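Local structure of BtGH115A (Bacteroides thetaiotaomicron, 5BY3) at residues S130-W135 and Y442-F447; K180-S185 and N196-E201; K542-V547 and S553-L558; Q601-L606 and R613-K618. The protein acts as a family GH115 4-O-methyl-alpha-glucuronidase with specificity for decorated arabinogalactans. One frame throughout, in Å; residues are numbered along the deposited sequence.

Contact 1 ties the loop 130-135, from the N-terminal part of the chain, to the barrel helix 441-452. Contact 2 lies in the TIM-barrel family region, nested in the chain span that contact 1 closes. The two touch where Trp-135 NE1 lies 2.8 Å from Arg-198 O, a probable hydrogen bond. Contacts 3 and 4, their centres about 17 Å apart, belong to the helices and loop that follow and share the packing of Phe-556 against His-602. Contact 4 also reaches contact 2 through Arg-613. It approaches the nickel ion, bound at Leu-404 and Asp-436, with the side chain of Met-615 about 6 Å away; the side chain of Ile-444 in contact 1 is about 10 Å from a bound nickel ion.

Contact 1 of 4, residues S130-W135 and Y442-F447; sequences SPWEWW and YQIELF
Glu-445 OE1 is gripped by two indoles: Trp-132 NE1 donates to it over 2.7 Å, and Trp-469 NE1 supplies a second hydrogen bond. Glu-445 belongs to helix 441-452, which follows the last strand of the eight-stranded parallel sheet of the TIM barrel, whereas Trp-132 comes from a loop in the N-terminal part of the chain. The contact therefore joins this buried loop to a barrel helix. The indole N-H is bent toward its acceptor (146° at the hydrogen) and meets OE1 on the anti side, 21° out of the carboxylate plane. That oxygen lies almost exactly in the ring plane of Trp-132, at the edge of the indole. Extended beyond CG, the glutamate chain runs alongside the indole with opposite sense. Its other oxygen, OE2, forms a salt bridge with Arg-472 of helix 462-473, so both carboxylate oxygens of this buried group have partners, and the ionised form would probably be favoured.

The loop is itself held in shape. A type I turn runs from Ser-130 to Glu-133, and an ST turn brings Ser-130 OG within 2.8 Å of Trp-132 N. Pro-131 adds a looser touch, its CG 4.2 Å from Glu-445 OE1. On the six-membered part of the indole, the edge atom CH2 of Trp-132 rests 4.3 Å from CG2 of Ile-444.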
# COMPACT_ATOMS: atom_id res chain seq x y z
N SER A 130 -9.35 15.76 8.35
CA SER A 130 -8.70 14.72 7.56
C SER A 130 -7.41 14.22 8.24
O SER A 130 -6.68 15.02 8.86
CB SER A 130 -8.39 15.28 6.16
OG SER A 130 -7.31 14.62 5.50
N PRO A 131 -7.10 12.90 8.12
CA PRO A 131 -5.74 12.40 8.38
C PRO A 131 -4.60 13.22 7.75
O PRO A 131 -3.50 13.28 8.31
CB PRO A 131 -5.75 11.00 7.74
CG PRO A 131 -7.16 10.54 7.96
CD PRO A 131 -8.04 11.78 7.88
N TRP A 132 -4.87 13.85 6.61
CA TRP A 132 -3.87 14.58 5.86
C TRP A 132 -3.91 16.12 6.06
O TRP A 132 -3.27 16.88 5.29
CB TRP A 132 -4.01 14.22 4.40
CG TRP A 132 -4.10 12.75 4.20
CD1 TRP A 132 -5.23 12.02 4.12
CD2 TRP A 132 -3.01 11.84 4.11
NE1 TRP A 132 -4.91 10.68 3.97
CE2 TRP A 132 -3.56 10.55 3.96
CE3 TRP A 132 -1.63 11.99 4.14
CZ2 TRP A 132 -2.77 9.43 3.83
CZ3 TRP A 132 -0.83 10.88 4.01
CH2 TRP A 132 -1.40 9.60 3.85
N GLU A 133 -4.69 16.54 7.06
CA GLU A 133 -4.69 17.89 7.64
C GLU A 133 -3.32 18.56 7.52
O GLU A 133 -3.18 19.64 6.93
CB GLU A 133 -5.10 17.74 9.12
CG GLU A 133 -4.91 18.94 10.03
CD GLU A 133 -3.63 18.90 10.85
OE1 GLU A 133 -3.32 17.86 11.48
OE2 GLU A 133 -2.94 19.94 10.87
N TRP A 134 -2.31 17.90 8.06
CA TRP A 134 -0.96 18.39 7.96
C TRP A 134 -0.22 17.80 6.76
O TRP A 134 0.49 18.55 6.06
CB TRP A 134 -0.19 18.11 9.24
CG TRP A 134 1.10 18.90 9.31
CD1 TRP A 134 1.26 20.23 9.67
CD2 TRP A 134 2.42 18.41 8.99
NE1 TRP A 134 2.59 20.57 9.59
CE2 TRP A 134 3.32 19.49 9.18
CE3 TRP A 134 2.91 17.16 8.60
CZ2 TRP A 134 4.69 19.36 8.97
CZ3 TRP A 134 4.28 17.02 8.38
CH2 TRP A 134 5.16 18.13 8.57
N TRP A 135 -0.40 16.49 6.52
CA TRP A 135 0.45 15.72 5.61
C TRP A 135 0.15 15.94 4.12
O TRP A 135 1.00 15.67 3.24
CB TRP A 135 0.44 14.22 5.98
CG TRP A 135 1.45 13.86 7.08
CD1 TRP A 135 1.22 13.79 8.46
CD2 TRP A 135 2.84 13.56 6.90
NE1 TRP A 135 2.37 13.45 9.11
CE2 TRP A 135 3.38 13.29 8.18
CE3 TRP A 135 3.68 13.47 5.77
CZ2 TRP A 135 4.72 12.97 8.37
CZ3 TRP A 135 5.01 13.14 5.95
CH2 TRP A 135 5.53 12.91 7.25
N TYR A 442 -3.60 8.49 -0.94
CA TYR A 442 -4.85 7.84 -1.13
C TYR A 442 -4.76 6.32 -0.85
O TYR A 442 -5.54 5.82 -0.01
CB TYR A 442 -5.49 8.16 -2.51
CG TYR A 442 -6.79 7.38 -2.61
CD1 TYR A 442 -7.88 7.72 -1.81
CD2 TYR A 442 -6.90 6.23 -3.41
CE1 TYR A 442 -9.04 6.97 -1.84
CE2 TYR A 442 -8.08 5.48 -3.44
CZ TYR A 442 -9.14 5.87 -2.65
OH TYR A 442 -10.30 5.18 -2.64
N GLN A 443 -3.85 5.62 -1.53
CA GLN A 443 -3.71 4.14 -1.35
C GLN A 443 -3.48 3.72 0.12
O GLN A 443 -4.05 2.72 0.58
CB GLN A 443 -2.60 3.54 -2.23
CG GLN A 443 -2.84 3.63 -3.75
CD GLN A 443 -2.28 4.90 -4.42
OE1 GLN A 443 -1.97 5.90 -3.75
NE2 GLN A 443 -2.17 4.87 -5.75
N ILE A 444 -2.70 4.53 0.83
CA ILE A 444 -2.38 4.34 2.22
C ILE A 444 -3.68 4.39 3.02
O ILE A 444 -3.92 3.52 3.86
CB ILE A 444 -1.36 5.39 2.72
CG1 ILE A 444 0.01 5.19 2.04
CG2 ILE A 444 -1.22 5.37 4.25
CD1 ILE A 444 0.98 6.36 2.18
N GLU A 445 -4.51 5.38 2.76
CA GLU A 445 -5.72 5.50 3.55
C GLU A 445 -6.71 4.37 3.20
O GLU A 445 -7.40 3.84 4.08
CB GLU A 445 -6.37 6.87 3.37
CG GLU A 445 -7.53 7.12 4.32
CD GLU A 445 -8.07 8.52 4.25
OE1 GLU A 445 -7.32 9.45 3.88
OE2 GLU A 445 -9.26 8.71 4.58
N LEU A 446 -6.76 4.00 1.93
CA LEU A 446 -7.55 2.85 1.54
C LEU A 446 -7.10 1.59 2.32
O LEU A 446 -7.90 0.96 3.00
CB LEU A 446 -7.47 2.62 0.03
CG LEU A 446 -8.28 1.44 -0.56
CD1 LEU A 446 -9.80 1.52 -0.25
CD2 LEU A 446 -8.01 1.36 -2.07
N PHE A 447 -5.82 1.26 2.23
CA PHE A 447 -5.26 0.16 2.97
C PHE A 447 -5.63 0.24 4.46
O PHE A 447 -6.02 -0.76 5.04
CB PHE A 447 -3.74 0.19 2.78
CG PHE A 447 -3.03 -1.08 3.15
CD1 PHE A 447 -2.54 -1.29 4.44
CD2 PHE A 447 -2.80 -2.07 2.18
CE1 PHE A 447 -1.88 -2.47 4.77
CE2 PHE A 447 -2.13 -3.25 2.51
CZ PHE A 447 -1.66 -3.42 3.81

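Contact 2 of 4, residues K180-S185 and N196-E201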
# COMPACT_ATOMS: atom_id res chain seq x y z
N LYS A 180 17.03 17.97 6.05
CA LYS A 180 17.36 19.34 5.61
C LYS A 180 16.18 20.33 5.67
O LYS A 180 16.38 21.48 6.03
CB LYS A 180 18.02 19.37 4.21
CG LYS A 180 18.88 18.17 3.88
CD LYS A 180 20.38 18.39 3.90
CE LYS A 180 20.93 17.62 2.70
NZ LYS A 180 22.41 17.46 2.63
N THR A 181 14.96 19.88 5.37
CA THR A 181 13.83 20.79 5.34
C THR A 181 13.01 20.87 6.61
O THR A 181 12.78 21.97 7.12
CB THR A 181 12.93 20.51 4.17
OG1 THR A 181 13.72 20.36 2.98
CG2 THR A 181 11.95 21.65 4.01
N TYR A 182 12.57 19.73 7.15
CA TYR A 182 11.68 19.75 8.30
C TYR A 182 12.35 19.72 9.67
O TYR A 182 11.93 20.44 10.57
CB TYR A 182 10.62 18.66 8.21
CG TYR A 182 9.64 18.74 9.35
CD1 TYR A 182 8.77 19.82 9.46
CD2 TYR A 182 9.63 17.77 10.34
CE1 TYR A 182 7.89 19.91 10.53
CE2 TYR A 182 8.76 17.85 11.42
CZ TYR A 182 7.88 18.92 11.50
OH TYR A 182 7.01 19.00 12.54
N GLU A 183 13.34 18.86 9.84
CA GLU A 183 14.07 18.77 11.11
C GLU A 183 15.56 18.78 10.77
O GLU A 183 16.20 17.71 10.80
CB GLU A 183 13.68 17.49 11.81
CG GLU A 183 14.07 17.38 13.27
CD GLU A 183 13.74 16.00 13.82
OE1 GLU A 183 13.15 15.19 13.07
OE2 GLU A 183 14.05 15.74 15.00
N PRO A 184 16.10 19.98 10.41
CA PRO A 184 17.47 20.06 9.85
C PRO A 184 18.49 19.53 10.86
O PRO A 184 18.49 19.92 12.03
CB PRO A 184 17.65 21.57 9.61
CG PRO A 184 16.26 22.13 9.56
CD PRO A 184 15.49 21.32 10.54
N SER A 185 19.29 18.57 10.45
CA SER A 185 20.21 17.97 11.38
C SER A 185 21.59 17.89 10.75
O SER A 185 21.73 17.87 9.53
CB SER A 185 19.71 16.59 11.85
OG SER A 185 20.70 15.91 12.58
N ASN A 196 9.51 11.93 13.37
CA ASN A 196 8.77 10.73 13.79
C ASN A 196 7.44 11.03 14.51
O ASN A 196 6.43 10.38 14.23
CB ASN A 196 9.68 9.76 14.55
CG ASN A 196 10.57 8.96 13.62
OD1 ASN A 196 10.13 7.97 13.01
ND2 ASN A 196 11.82 9.40 13.45
N GLU A 197 7.43 12.04 15.38
CA GLU A 197 6.18 12.51 15.97
C GLU A 197 5.14 12.86 14.89
O GLU A 197 3.95 12.52 15.04
CB GLU A 197 6.41 13.66 16.93
CG GLU A 197 7.26 13.26 18.13
CD GLU A 197 7.68 14.44 19.00
OE1 GLU A 197 8.12 15.48 18.43
OE2 GLU A 197 7.60 14.31 20.24
N ARG A 198 5.58 13.52 13.81
CA ARG A 198 4.73 13.79 12.67
C ARG A 198 4.18 12.53 11.98
O ARG A 198 2.99 12.49 11.68
CB ARG A 198 5.44 14.69 11.64
CG ARG A 198 5.43 16.17 12.01
CD ARG A 198 4.04 16.78 12.19
NE ARG A 198 4.20 18.20 12.49
CZ ARG A 198 3.25 19.09 12.79
NH1 ARG A 198 1.94 18.77 12.86
NH2 ARG A 198 3.63 20.34 13.02
N ILE A 199 5.05 11.54 11.73
CA ILE A 199 4.63 10.25 11.19
C ILE A 199 3.64 9.55 12.12
O ILE A 199 2.59 9.04 11.66
CB ILE A 199 5.83 9.35 10.87
CG1 ILE A 199 6.77 10.09 9.89
CG2 ILE A 199 5.34 8.03 10.29
CD1 ILE A 199 8.08 9.38 9.60
N PHE A 200 3.94 9.56 13.42
CA PHE A 200 3.05 8.92 14.38
C PHE A 200 1.69 9.59 14.51
O PHE A 200 0.67 8.86 14.67
CB PHE A 200 3.71 8.71 15.73
CG PHE A 200 5.07 8.04 15.69
CD1 PHE A 200 5.41 7.11 14.72
CD2 PHE A 200 6.02 8.34 16.67
CE1 PHE A 200 6.66 6.51 14.72
CE2 PHE A 200 7.29 7.75 16.66
CZ PHE A 200 7.60 6.83 15.69
N GLU A 201 1.62 10.92 14.40
CA GLU A 201 0.31 11.60 14.25
C GLU A 201 -0.49 11.03 13.07
O GLU A 201 -1.70 10.83 13.15
CB GLU A 201 0.46 13.08 13.91
CG GLU A 201 0.82 14.01 15.02
CD GLU A 201 1.02 15.44 14.54
OE1 GLU A 201 0.64 15.82 13.40
OE2 GLU A 201 1.59 16.21 15.32
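Tyr-182 and Arg-198 meet near the surface through a single nearly straight hydrogen bond, in which Arg-198 NE donates to Tyr-182 OH over 2.9 Å at 172°. Two conformational choices bring the groups together. Tyr-182 has CG opposite its own backbone N (chi1 -176°), which carries the phenol from the last turn of helix 174-182 toward helix 193-205. Arg-198 instead folds at its second torsion (chi2 -58°), then runs straight through CD and NE to the guanidinium. The two side chains cross at about a right angle, with the phenol oxygen at the guanidinium edge and close to its plane. The bend also lays the aliphatic part of the arginine by the phenol, with Arg-198 CG 3.3 Å from Tyr-182 OH and 3.7 Å from Tyr-182 CZ.

Within helix 193-205, Arg-198 NH1 makes a salt bridge with Glu-201 OE1 at 3.3 Å, which limits rotation of the guanidinium. Trp-134 bridges the partners from outside, in a cation-pi contact with Arg-198 and edge-to-face with Tyr-182. Both helices lie in the GH115 region of the TIM-barrel clan, between parallel strands 162-166 and 210-212. Since NE is the donor, the tyrosine oxygen serves here as acceptor, and the nearby positive charge would be expected to polarise the phenol.

Contact 3 of 4, residues K542-V547 and S553-L558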
# COMPACT_ATOMS: atom_id res chain seq x y z
N LYS A 542 -8.65 23.03 -15.68
CA LYS A 542 -9.91 23.77 -15.59
C LYS A 542 -10.50 23.73 -14.19
O LYS A 542 -10.94 24.76 -13.70
CB LYS A 542 -10.95 23.30 -16.62
CG LYS A 542 -10.57 23.53 -18.09
CD LYS A 542 -11.82 23.43 -18.99
CE LYS A 542 -11.74 22.35 -20.06
NZ LYS A 542 -11.21 22.81 -21.38
N ALA A 543 -10.49 22.56 -13.54
CA ALA A 543 -11.12 22.39 -12.23
C ALA A 543 -10.35 23.07 -11.06
O ALA A 543 -10.93 23.24 -9.99
CB ALA A 543 -11.41 20.92 -11.94
N ALA A 544 -9.10 23.50 -11.31
CA ALA A 544 -8.22 24.20 -10.38
C ALA A 544 -8.82 25.41 -9.67
O ALA A 544 -8.69 25.55 -8.43
CB ALA A 544 -6.93 24.60 -11.07
N SER A 545 -9.47 26.30 -10.43
CA SER A 545 -10.09 27.50 -9.84
C SER A 545 -11.42 27.22 -9.09
O SER A 545 -11.81 27.99 -8.23
CB SER A 545 -10.20 28.64 -10.87
OG SER A 545 -10.70 28.16 -12.11
N LYS A 546 -12.07 26.08 -9.35
CA LYS A 546 -13.23 25.62 -8.53
C LYS A 546 -12.88 24.90 -7.16
O LYS A 546 -13.72 24.20 -6.53
CB LYS A 546 -14.21 24.79 -9.41
CG LYS A 546 -13.97 23.27 -9.51
CD LYS A 546 -14.62 22.60 -10.73
CE LYS A 546 -16.15 22.60 -10.70
NZ LYS A 546 -16.76 23.92 -11.00
N VAL A 547 -11.64 25.11 -6.70
CA VAL A 547 -11.08 24.45 -5.53
C VAL A 547 -11.09 25.48 -4.41
O VAL A 547 -10.50 26.54 -4.60
CB VAL A 547 -9.60 24.03 -5.80
CG1 VAL A 547 -8.86 23.63 -4.53
CG2 VAL A 547 -9.52 22.92 -6.85
N SER A 553 -3.18 23.82 -2.21
CA SER A 553 -2.02 22.95 -2.04
C SER A 553 -2.39 21.45 -2.07
O SER A 553 -1.73 20.67 -2.74
CB SER A 553 -1.26 23.33 -0.77
OG SER A 553 -0.78 24.68 -0.86
N ALA A 554 -3.46 21.05 -1.39
CA ALA A 554 -3.89 19.65 -1.44
C ALA A 554 -4.23 19.27 -2.86
O ALA A 554 -4.00 18.13 -3.32
CB ALA A 554 -5.09 19.41 -0.53
N TYR A 555 -4.76 20.23 -3.60
CA TYR A 555 -5.09 19.93 -4.98
C TYR A 555 -3.80 19.68 -5.78
O TYR A 555 -3.75 18.75 -6.58
CB TYR A 555 -5.96 21.02 -5.60
CG TYR A 555 -6.49 20.67 -6.97
CD1 TYR A 555 -7.51 19.72 -7.13
CD2 TYR A 555 -5.97 21.28 -8.10
CE1 TYR A 555 -8.01 19.39 -8.39
CE2 TYR A 555 -6.47 20.97 -9.36
CZ TYR A 555 -7.46 20.04 -9.50
OH TYR A 555 -7.92 19.75 -10.74
N PHE A 556 -2.77 20.47 -5.57
CA PHE A 556 -1.59 20.26 -6.39
C PHE A 556 -0.97 18.90 -6.03
O PHE A 556 -0.62 18.11 -6.89
CB PHE A 556 -0.57 21.42 -6.26
CG PHE A 556 0.54 21.33 -7.28
CD1 PHE A 556 0.40 21.94 -8.53
CD2 PHE A 556 1.72 20.61 -7.01
CE1 PHE A 556 1.42 21.82 -9.49
CE2 PHE A 556 2.73 20.50 -7.95
CZ PHE A 556 2.59 21.11 -9.19
N GLU A 557 -0.88 18.67 -4.73
CA GLU A 557 -0.35 17.45 -4.13
C GLU A 557 -1.08 16.17 -4.51
O GLU A 557 -0.43 15.20 -4.89
CB GLU A 557 -0.31 17.60 -2.61
CG GLU A 557 0.82 18.49 -2.16
CD GLU A 557 0.70 18.89 -0.72
OE1 GLU A 557 0.64 17.99 0.14
OE2 GLU A 557 0.69 20.11 -0.46
N LEU A 558 -2.42 16.20 -4.48
CA LEU A 558 -3.23 14.98 -4.61
C LEU A 558 -3.83 14.74 -5.99
O LEU A 558 -4.10 13.60 -6.35
CB LEU A 558 -4.32 14.98 -3.54
CG LEU A 558 -3.79 15.17 -2.08
CD1 LEU A 558 -4.91 15.52 -1.13
CD2 LEU A 558 -3.06 13.96 -1.55
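Tyr-555 projects from helix 552-580 into the bend formed by residues 543-547, and every level of its side chain finds a neighbour there. The first is at CB, which lies 4.0 Å from Val-547 CG1. With CG set opposite the backbone N (chi1 -172°), the ring is carried across to the other segment, and one face of it receives the second valine methyl. Val-547 CG2 stands 3.8 Å from Tyr-555 CG and sits over the ring in a CH-pi contact, only 16° off the ring normal. The valine rotamer (chi1 167°) turns CG1 to the tyrosine stem and CG2 over the aromatic face.

Two consecutive helices, 523-543 and 552-580, are joined here by a short connection, and Tyr-555 of the second packs against the end of the first and against the connection itself. Weak backbone bonds from Lys-546 N to Ala-543 O and from Val-547 N to Ala-544 O accompany the turn of the chain. Helix 476-495 adds to the enclosure, with Cys-478 touching Tyr-555 and Thr-481 touching Ala-543.

Farther out along the ring, CE2 of Tyr-555 lies 3.8 Å from the CA of Ala-544 and 4.0 Å from its CB, an oblique approach in which small alanines admit the aromatic group close to the backbone. At the tip, Tyr-555 OH passes 3.9 Å from Ala-543 CB and makes its hydrogen bond to the carbonyl oxygen of Val-540, of helix 523-543.

Contact 4 of 4, residues Q601-L606 and R613-K618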
# COMPACT_ATOMS: atom_id res chain seq x y z
N GLN A 601 9.40 21.47 -9.39
CA GLN A 601 9.79 22.74 -8.73
C GLN A 601 8.63 23.32 -7.95
O GLN A 601 8.80 23.80 -6.84
CB GLN A 601 10.28 23.80 -9.73
CG GLN A 601 11.73 23.69 -10.18
CD GLN A 601 12.74 24.29 -9.19
OE1 GLN A 601 12.52 24.29 -7.97
NE2 GLN A 601 13.86 24.78 -9.73
N HIS A 602 7.44 23.27 -8.54
CA HIS A 602 6.25 23.79 -7.86
C HIS A 602 5.96 22.98 -6.58
O HIS A 602 5.76 23.58 -5.52
CB HIS A 602 5.05 23.87 -8.80
CG HIS A 602 3.93 24.69 -8.25
ND1 HIS A 602 3.99 26.06 -8.13
CD2 HIS A 602 2.71 24.34 -7.78
CE1 HIS A 602 2.86 26.51 -7.61
NE2 HIS A 602 2.06 25.49 -7.40
N TYR A 603 6.02 21.65 -6.68
CA TYR A 603 5.83 20.75 -5.53
C TYR A 603 6.71 21.18 -4.36
O TYR A 603 6.25 21.32 -3.21
CB TYR A 603 6.20 19.30 -5.91
CG TYR A 603 5.57 18.24 -5.02
CD1 TYR A 603 6.08 17.96 -3.75
CD2 TYR A 603 4.44 17.54 -5.45
CE1 TYR A 603 5.51 17.00 -2.95
CE2 TYR A 603 3.84 16.59 -4.66
CZ TYR A 603 4.39 16.31 -3.42
OH TYR A 603 3.77 15.37 -2.64
N ASN A 604 7.98 21.38 -4.68
CA ASN A 604 9.02 21.59 -3.72
C ASN A 604 9.03 23.03 -3.18
O ASN A 604 9.84 23.35 -2.30
CB ASN A 604 10.37 21.19 -4.36
CG ASN A 604 10.66 19.69 -4.24
OD1 ASN A 604 10.56 19.10 -3.15
ND2 ASN A 604 11.03 19.06 -5.36
N SER A 605 8.11 23.86 -3.67
CA SER A 605 8.06 25.29 -3.30
C SER A 605 6.70 25.70 -2.73
O SER A 605 6.56 26.80 -2.21
CB SER A 605 8.46 26.20 -4.47
OG SER A 605 7.53 26.14 -5.53
N LEU A 606 5.72 24.80 -2.82
CA LEU A 606 4.40 24.96 -2.17
C LEU A 606 4.57 25.20 -0.67
O LEU A 606 5.52 24.68 -0.05
CB LEU A 606 3.61 23.66 -2.28
CG LEU A 606 3.14 22.97 -3.54
CD1 LEU A 606 3.02 21.51 -3.19
CD2 LEU A 606 1.78 23.48 -3.97
N ARG A 613 12.45 19.19 -1.22
CA ARG A 613 13.18 17.89 -1.30
C ARG A 613 12.35 16.59 -1.24
O ARG A 613 12.90 15.51 -1.53
CB ARG A 613 14.27 17.77 -0.22
CG ARG A 613 15.28 18.89 -0.21
CD ARG A 613 16.26 18.71 0.94
NE ARG A 613 17.49 19.41 0.58
CZ ARG A 613 17.72 20.69 0.85
NH1 ARG A 613 16.81 21.41 1.50
NH2 ARG A 613 18.88 21.23 0.46
N MSE A 614 11.08 16.65 -0.82
CA MSE A 614 10.21 15.48 -0.77
C MSE A 614 9.98 14.85 -2.12
O MSE A 614 9.67 13.67 -2.19
CB MSE A 614 8.91 15.92 -0.12
CG MSE A 614 7.82 14.86 0.07
SE MSE A 614 8.35 13.21 0.98
CE MSE A 614 7.59 13.64 2.72
N MSE A 615 10.14 15.62 -3.21
CA MSE A 615 9.83 15.14 -4.57
C MSE A 615 11.00 15.23 -5.49
O MSE A 615 11.56 16.31 -5.73
CB MSE A 615 8.67 15.86 -5.22
CG MSE A 615 8.27 15.23 -6.57
SE MSE A 615 7.71 13.35 -6.38
CE MSE A 615 6.06 13.71 -5.35
N ASP A 616 11.35 14.06 -6.03
CA ASP A 616 12.50 13.94 -6.91
C ASP A 616 12.01 13.21 -8.14
O ASP A 616 11.60 12.05 -8.03
CB ASP A 616 13.63 13.18 -6.21
CG ASP A 616 14.88 13.06 -7.04
OD1 ASP A 616 14.80 13.17 -8.27
OD2 ASP A 616 15.97 12.83 -6.45
N PHE A 617 12.02 13.87 -9.28
CA PHE A 617 11.48 13.25 -10.47
C PHE A 617 12.46 12.27 -11.16
O PHE A 617 12.11 11.65 -12.18
CB PHE A 617 10.83 14.29 -11.42
CG PHE A 617 11.79 15.16 -12.23
CD1 PHE A 617 12.25 16.39 -11.74
CD2 PHE A 617 12.16 14.79 -13.53
CE1 PHE A 617 13.10 17.21 -12.50
CE2 PHE A 617 12.99 15.62 -14.30
CZ PHE A 617 13.47 16.83 -13.79
N LYS A 618 13.67 12.13 -10.59
CA LYS A 618 14.72 11.19 -11.06
C LYS A 618 15.19 10.22 -9.96
O LYS A 618 16.40 9.99 -9.84
CB LYS A 618 15.94 11.92 -11.66
CG LYS A 618 15.60 13.21 -12.41
CD LYS A 618 16.80 13.80 -13.15
CE LYS A 618 16.86 13.29 -14.59
NZ LYS A 618 17.98 13.93 -15.31
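Arg-613 N lies 2.7 Å from OD1 of Asn-604, while the arginine side chain leads off toward helix 174-182. At Met-614, a selenomethionine like its successor, CG makes only a loose apolar touch, 4.4 Å from Tyr-603 CE1. Met-615 carries most of the contact. Its carbonyl oxygen accepts a bond from Asn-604 ND2 at 2.8 Å and 166°, the donor arriving in the plane of the carbonyl at one of the oxygen's lone pairs. The side chain of Met-615 meanwhile curls over one face of Tyr-603. CB is 3.6 Å from Tyr-603 CD1, and bends at chi2 (61°) and chi3 return the terminal methyl to the same ring, where Met-615 CE lies 3.6 Å from Tyr-603 CZ in a CH-pi contact. Asp-616 then turns away and closes an Asx turn, its OD1 accepting from Lys-618 N at 2.8 Å.

Tyr-561 of helix 552-580 meets Tyr-603 edge-to-face and also touches Met-615. With Met-615 SE more distant above the Tyr-603 face, 5.3 Å from the ring centroid, the pair forms a Met-aromatic contact made by a selenomethionine, whose side chain is about 6 Å from the nickel ion held at Leu-404 and Asp-436.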